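Local atomic coordinates of succinyl-CoA ligase (ADP-forming) subunit alpha (Methanosaeta concilii, PDB entry 6HXI), a protein that belongs to the succinyl-CoA ligase alpha-subunit family, joins a citrate synthase-like region to a Rossmann-like domain, and binds coenzyme A. Residues L101-E114 / T127-V141. Sequence-based numbering, arbitrary orientation.
With COA (coenzyme A), chain G.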
loop_
_atom_site.group_PDB
_atom_site.type_symbol
_atom_site.label_atom_id
_atom_site.label_comp_id
_atom_site.label_asym_id
_atom_site.label_seq_id
_atom_site.Cartn_x
_atom_site.Cartn_y
_atom_site.Cartn_z
ATOM N N LEU B 101 34.426 25.017 -28.660
ATOM C CA LEU B 101 35.500 25.873 -29.203
ATOM C C LEU B 101 35.364 27.336 -28.711
ATOM O O LEU B 101 36.367 28.021 -28.520
ATOM C CB LEU B 101 35.547 25.817 -30.754
ATOM C CG LEU B 101 36.036 24.514 -31.439
ATOM C CD1 LEU B 101 35.851 24.585 -32.954
ATOM C CD2 LEU B 101 37.512 24.215 -31.141
ATOM N N LYS B 102 34.135 27.790 -28.476
ATOM C CA LYS B 102 33.842 29.129 -27.958
ATOM C C LYS B 102 34.207 29.268 -26.457
ATOM O O LYS B 102 34.343 30.386 -25.968
ATOM C CB LYS B 102 32.385 29.543 -28.260
ATOM C CG LYS B 102 32.181 29.909 -29.737
ATOM C CD LYS B 102 30.745 29.708 -30.219
ATOM C CE LYS B 102 30.641 29.735 -31.733
ATOM N NZ LYS B 102 29.262 29.429 -32.209
ATOM N N GLU B 103 34.399 28.135 -25.752
ATOM C CA GLU B 103 34.820 28.099 -24.348
ATOM C C GLU B 103 36.308 28.408 -24.274
ATOM O O GLU B 103 37.095 27.724 -24.933
ATOM C CB GLU B 103 34.557 26.717 -23.708
ATOM C CG GLU B 103 33.108 26.430 -23.383
ATOM C CD GLU B 103 32.427 27.407 -22.444
ATOM O OE1 GLU B 103 33.053 27.820 -21.437
ATOM O OE2 GLU B 103 31.266 27.775 -22.735
ATOM N N ASP B 104 36.692 29.402 -23.458
ATOM C CA ASP B 104 38.076 29.843 -23.282
ATOM C C ASP B 104 39.014 28.770 -22.718
ATOM O O ASP B 104 40.206 28.792 -23.017
ATOM C CB ASP B 104 38.138 31.111 -22.407
ATOM C CG ASP B 104 37.487 32.340 -23.020
ATOM O OD1 ASP B 104 37.620 32.531 -24.258
ATOM O OD2 ASP B 104 36.867 33.127 -22.259
ATOM N N THR B 105 38.480 27.829 -21.929
ATOM C CA THR B 105 39.263 26.762 -21.285
ATOM C C THR B 105 39.473 25.523 -22.151
ATOM O O THR B 105 40.377 24.748 -21.859
ATOM C CB THR B 105 38.658 26.392 -19.938
ATOM O OG1 THR B 105 37.292 26.018 -20.137
ATOM C CG2 THR B 105 38.782 27.539 -18.901
ATOM N N ILE B 106 38.664 25.321 -23.204
ATOM C CA ILE B 106 38.835 24.147 -24.073
ATOM C C ILE B 106 39.763 24.497 -25.237
ATOM O O ILE B 106 39.608 25.547 -25.860
ATOM C CB ILE B 106 37.476 23.513 -24.489
ATOM C CG1 ILE B 106 36.791 22.884 -23.263
ATOM C CG2 ILE B 106 37.629 22.459 -25.599
ATOM C CD1 ILE B 106 35.296 23.045 -23.227
ATOM N N ARG B 107 40.748 23.627 -25.488
ATOM C CA ARG B 107 41.768 23.770 -26.529
ATOM C C ARG B 107 41.634 22.697 -27.635
ATOM O O ARG B 107 41.879 22.990 -28.804
ATOM C CB ARG B 107 43.154 23.721 -25.863
ATOM C CG ARG B 107 44.338 23.802 -26.808
ATOM C CD ARG B 107 45.607 23.480 -26.064
ATOM N NE ARG B 107 46.706 23.165 -26.975
ATOM C CZ ARG B 107 47.509 22.114 -26.842
ATOM N NH1 ARG B 107 47.347 21.267 -25.829
ATOM N NH2 ARG B 107 48.481 21.903 -27.717
ATOM N N ILE B 108 41.241 21.450 -27.257
ATOM C CA ILE B 108 41.107 20.318 -28.183
ATOM C C ILE B 108 39.705 19.711 -28.147
ATOM O O ILE B 108 39.162 19.467 -27.064
ATOM C CB ILE B 108 42.210 19.241 -27.928
ATOM C CG1 ILE B 108 43.636 19.828 -27.986
ATOM C CG2 ILE B 108 42.078 18.040 -28.883
ATOM C CD1 ILE B 108 44.489 19.400 -26.859
ATOM N N VAL B 109 39.117 19.480 -29.342
ATOM C CA VAL B 109 37.845 18.805 -29.492
ATOM C C VAL B 109 38.071 17.656 -30.467
ATOM O O VAL B 109 38.558 17.888 -31.572
ATOM C CB VAL B 109 36.642 19.701 -29.933
ATOM C CG1 VAL B 109 35.333 18.924 -29.855
ATOM C CG2 VAL B 109 36.553 20.991 -29.123
ATOM N N ALA B 110 37.734 16.426 -30.052
ATOM C CA ALA B 110 37.799 15.243 -30.898
ATOM C C ALA B 110 36.371 14.915 -31.301
ATOM O O ALA B 110 35.531 14.678 -30.426
ATOM C CB ALA B 110 38.417 14.076 -30.128
ATOM N N VAL B 111 36.077 14.991 -32.601
ATOM C CA VAL B 111 34.760 14.733 -33.194
ATOM C C VAL B 111 34.719 13.292 -33.710
ATOM O O VAL B 111 35.373 12.965 -34.693
ATOM C CB VAL B 111 34.379 15.772 -34.293
ATOM C CG1 VAL B 111 32.942 15.574 -34.753
ATOM C CG2 VAL B 111 34.587 17.204 -33.806
ATOM N N ILE B 112 33.938 12.445 -33.056
ATOM C CA ILE B 112 33.831 11.023 -33.393
ATOM C C ILE B 112 32.835 10.756 -34.536
ATOM O O ILE B 112 33.042 9.814 -35.299
ATOM C CB ILE B 112 33.480 10.166 -32.121
ATOM C CG1 ILE B 112 34.393 10.487 -30.881
ATOM C CG2 ILE B 112 33.428 8.665 -32.398
ATOM C CD1 ILE B 112 35.882 10.488 -31.003
ATOM N N ALA B 113 31.747 11.543 -34.626
ATOM C CA ALA B 113 30.685 11.308 -35.598
ATOM C C ALA B 113 31.133 11.199 -37.028
ATOM O O ALA B 113 31.989 11.947 -37.490
ATOM C CB ALA B 113 29.599 12.367 -35.482
ATOM N N GLU B 114 30.544 10.234 -37.723
ATOM C CA GLU B 114 30.712 9.976 -39.135
ATOM C C GLU B 114 29.449 10.545 -39.803
ATOM O O GLU B 114 28.355 10.466 -39.219
ATOM C CB GLU B 114 30.810 8.466 -39.380
ATOM C CG GLU B 114 31.224 8.143 -40.817
ATOM C CD GLU B 114 31.812 6.774 -41.121
ATOM O OE1 GLU B 114 32.750 6.710 -41.950
ATOM O OE2 GLU B 114 31.310 5.764 -40.570
ATOM N N THR B 127 37.395 27.747 -37.586
ATOM C CA THR B 127 37.143 28.253 -36.234
ATOM C C THR B 127 38.311 27.850 -35.333
ATOM O O THR B 127 38.833 28.687 -34.604
ATOM C CB THR B 127 35.766 27.784 -35.717
ATOM O OG1 THR B 127 34.761 28.355 -36.544
ATOM C CG2 THR B 127 35.489 28.198 -34.277
ATOM N N ALA B 128 38.763 26.597 -35.460
ATOM C CA ALA B 128 39.882 26.056 -34.694
ATOM C C ALA B 128 41.169 26.809 -34.965
ATOM O O ALA B 128 41.828 27.245 -34.018
ATOM C CB ALA B 128 40.048 24.564 -34.978
ATOM N N ARG B 129 41.496 27.018 -36.247
ATOM C CA ARG B 129 42.712 27.726 -36.685
ATOM C C ARG B 129 42.733 29.185 -36.213
ATOM O O ARG B 129 43.758 29.632 -35.706
ATOM C CB ARG B 129 42.938 27.596 -38.217
ATOM C CG ARG B 129 43.188 26.140 -38.653
ATOM C CD ARG B 129 43.457 25.952 -40.143
ATOM N NE ARG B 129 42.762 24.784 -40.715
ATOM C CZ ARG B 129 43.171 23.515 -40.625
ATOM N NH1 ARG B 129 42.468 22.544 -41.193
ATOM N NH2 ARG B 129 44.281 23.211 -39.961
ATOM N N LYS B 130 41.585 29.884 -36.296
ATOM C CA LYS B 130 41.413 31.272 -35.867
ATOM C C LYS B 130 41.650 31.450 -34.357
ATOM O O LYS B 130 42.243 32.442 -33.956
ATOM C CB LYS B 130 40.004 31.770 -36.263
ATOM C CG LYS B 130 39.753 33.267 -36.080
ATOM C CD LYS B 130 38.265 33.573 -36.210
ATOM C CE LYS B 130 37.812 34.756 -35.383
ATOM N NZ LYS B 130 37.697 34.429 -33.933
ATOM N N LEU B 131 41.206 30.475 -33.536
ATOM C CA LEU B 131 41.322 30.503 -32.074
ATOM C C LEU B 131 42.543 29.743 -31.512
ATOM O O LEU B 131 42.623 29.571 -30.288
ATOM C CB LEU B 131 40.042 29.921 -31.458
ATOM C CG LEU B 131 38.701 30.550 -31.805
ATOM C CD1 LEU B 131 37.583 29.630 -31.379
ATOM C CD2 LEU B 131 38.540 31.920 -31.158
ATOM N N ASP B 132 43.480 29.293 -32.383
ATOM C CA ASP B 132 44.668 28.499 -32.020
ATOM C C ASP B 132 44.289 27.203 -31.233
ATOM O O ASP B 132 44.940 26.811 -30.257
ATOM C CB ASP B 132 45.736 29.352 -31.295
ATOM C CG ASP B 132 47.155 28.925 -31.635
ATOM O OD1 ASP B 132 47.628 27.901 -31.065
ATOM O OD2 ASP B 132 47.778 29.579 -32.509
ATOM N N LYS B 133 43.194 26.559 -31.664
ATOM C CA LYS B 133 42.673 25.342 -31.051
ATOM C C LYS B 133 42.835 24.149 -31.999
ATOM O O LYS B 133 43.330 24.327 -33.112
ATOM C CB LYS B 133 41.237 25.576 -30.581
ATOM C CG LYS B 133 41.206 26.557 -29.415
ATOM C CD LYS B 133 39.823 26.916 -28.930
ATOM C CE LYS B 133 39.953 28.058 -27.953
ATOM N NZ LYS B 133 38.774 28.139 -27.075
ATOM N N ILE B 134 42.524 22.931 -31.539
ATOM C CA ILE B 134 42.681 21.736 -32.384
ATOM C C ILE B 134 41.380 20.947 -32.493
ATOM O O ILE B 134 40.728 20.704 -31.476
ATOM C CB ILE B 134 43.899 20.849 -31.937
ATOM C CG1 ILE B 134 45.245 21.582 -32.184
ATOM C CG2 ILE B 134 43.927 19.462 -32.610
ATOM C CD1 ILE B 134 45.841 22.208 -30.928
ATOM N N VAL B 135 41.003 20.560 -33.721
ATOM C CA VAL B 135 39.858 19.692 -33.943
ATOM C C VAL B 135 40.391 18.393 -34.569
ATOM O O VAL B 135 40.963 18.433 -35.658
ATOM C CB VAL B 135 38.675 20.307 -34.758
ATOM C CG1 VAL B 135 37.603 19.253 -35.058
ATOM C CG2 VAL B 135 38.055 21.479 -34.024
ATOM N N ILE B 136 40.247 17.271 -33.858
ATOM C CA ILE B 136 40.630 15.960 -34.366
ATOM C C ILE B 136 39.310 15.349 -34.816
ATOM O O ILE B 136 38.382 15.226 -34.025
ATOM C CB ILE B 136 41.411 15.068 -33.347
ATOM C CG1 ILE B 136 42.805 15.677 -33.043
ATOM C CG2 ILE B 136 41.581 13.647 -33.874
ATOM C CD1 ILE B 136 43.132 15.693 -31.627
ATOM N N GLY B 137 39.210 15.074 -36.104
ATOM C CA GLY B 137 38.008 14.539 -36.718
ATOM C C GLY B 137 37.396 15.528 -37.684
ATOM O O GLY B 137 38.079 16.470 -38.096
ATOM N N PRO B 138 36.132 15.345 -38.120
ATOM C CA PRO B 138 35.165 14.290 -37.732
ATOM C C PRO B 138 35.521 12.914 -38.271
ATOM O O PRO B 138 36.508 12.780 -39.001
ATOM C CB PRO B 138 33.824 14.797 -38.320
ATOM C CG PRO B 138 34.063 16.239 -38.722
ATOM C CD PRO B 138 35.524 16.303 -39.065
ATOM N N ALA B 139 34.700 11.900 -37.926
ATOM C CA ALA B 139 34.833 10.513 -38.381
ATOM C C ALA B 139 36.163 9.867 -37.964
ATOM O O ALA B 139 36.823 9.208 -38.769
ATOM C CB ALA B 139 34.606 10.421 -39.899
ATOM N N THR B 140 36.532 10.029 -36.688
ATOM C CA THR B 140 37.751 9.441 -36.132
ATOM C C THR B 140 37.457 8.773 -34.804
ATOM O O THR B 140 36.412 9.037 -34.230
ATOM C CB THR B 140 38.852 10.515 -35.994
ATOM O OG1 THR B 140 40.061 9.870 -35.618
ATOM C CG2 THR B 140 38.529 11.566 -34.947
ATOM N N VAL B 141 38.383 7.930 -34.318
ATOM C CA VAL B 141 38.331 7.331 -32.975
ATOM C C VAL B 141 39.032 8.312 -32.043
ATOM O O VAL B 141 38.751 8.354 -30.848
ATOM C CB VAL B 141 38.925 5.904 -32.818
ATOM C CG1 VAL B 141 37.940 4.848 -33.277
ATOM C CG2 VAL B 141 40.293 5.765 -33.506
HETATM N N1A COA G . 12.982 10.276 -28.364
HETATM C C2A COA G . 13.482 11.100 -29.291
HETATM N N3A COA G . 14.725 11.144 -29.791
HETATM C C4A COA G . 15.520 10.247 -29.188
HETATM C C5A COA G . 15.150 9.338 -28.211
HETATM C C6A COA G . 13.798 9.345 -27.815
HETATM N N6A COA G . 13.277 8.467 -26.959
HETATM N N7A COA G . 16.254 8.638 -27.750
HETATM C C8A COA G . 17.247 9.120 -28.452
HETATM N N9A COA G . 16.880 10.101 -29.339
HETATM C C1B COA G . 17.746 10.866 -30.235
HETATM C C2B COA G . 18.895 11.610 -29.565
HETATM O O2B COA G . 18.454 12.853 -29.014
HETATM C C3B COA G . 19.833 11.803 -30.761
HETATM O O3B COA G . 19.418 12.902 -31.601
HETATM P P3B COA G . 20.417 13.737 -32.523
HETATM O O7A COA G . 21.153 12.754 -33.370
HETATM O O8A COA G . 19.561 14.674 -33.297
HETATM O O9A COA G . 21.307 14.539 -31.557
HETATM C C4B COA G . 19.587 10.564 -31.631
HETATM O O4B COA G . 18.351 9.985 -31.162
HETATM C C5B COA G . 20.686 9.533 -31.615
HETATM O O5B COA G . 21.094 9.349 -30.245
HETATM P P1A COA G . 22.671 9.209 -29.836
HETATM O O1A COA G . 22.896 8.655 -28.478
HETATM O O2A COA G . 23.446 10.491 -30.101
HETATM O O3A COA G . 23.022 8.137 -30.965
HETATM P P2A COA G . 24.177 7.129 -31.391
HETATM O O4A COA G . 23.957 5.819 -30.747
HETATM O O5A COA G . 24.064 7.014 -32.893
HETATM O O6A COA G . 25.587 7.789 -30.939
HETATM C CBP COA G . 27.725 8.104 -32.072
HETATM C CCP COA G . 26.330 8.677 -31.795
HETATM C CDP COA G . 28.484 9.103 -32.957
HETATM C CEP COA G . 28.511 7.886 -30.764
HETATM C CAP COA G . 27.566 6.744 -32.806
HETATM O OAP COA G . 26.624 6.836 -33.859
HETATM C C9P COA G . 28.842 6.095 -33.326
HETATM O O9P COA G . 29.564 5.456 -32.559
HETATM N N8P COA G . 29.109 6.249 -34.634
HETATM C C7P COA G . 30.337 5.770 -35.252
HETATM C C6P COA G . 31.184 6.904 -35.761
HETATM C C5P COA G . 32.411 6.419 -36.496
HETATM O O5P COA G . 32.404 5.345 -37.095
HETATM N N4P COA G . 33.486 7.204 -36.433
HETATM C C3P COA G . 34.776 6.829 -36.996
HETATM C C2P COA G . 35.567 5.910 -36.087
HETATM S S1P COA G . 37.195 5.739 -36.870
#
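The Arg107 guanidinium meets Ile134 CD1 obliquely, with NE and NH2 both 4.2 Å from that methyl, while NH2 hydrogen-bonds to Val7 O. At the other end, the Pro138 ring, which follows a cis peptide, lies alongside Val111, its CB 3.8 Å from Val111 CG1. Between them, four backbone hydrogen bonds alternate between Arg107-Val111 and Ile134-Ile136, and axes 18° apart confirm parallel pairing. Ile108 CG2 meets Ile136 CD1 at 3.8 Å on one face; Val135 on the other packs against Leu101 and Val111. Lys133 runs straight out from CG (chi2 177°), antiparallel to the Leu101 side chain, bringing NZ to hydrogen-bond Leu101 O at 2.8 Å and Ile106 O at 3.0 Å, which ties the end of helix 93-102 to the Glu103-Ile106 turn. Beyond the ladder, Ala139 N reaches Ala113 O at 2.7 Å from above the carbonyl plane. Coenzyme A N4P donates to Ile112 O (2.9 Å, 172°); the loops after the two strands, through Ile112, Glu114 and Ala139-Val141, form part of its pocket. The contact closes a beta-alpha-beta unit through helix 118-130: strand 108-111 sits between 83-86 and 134-136, an outermost strand of the sheet within this chain, and helix 93-102 packs on Val109 and Val111.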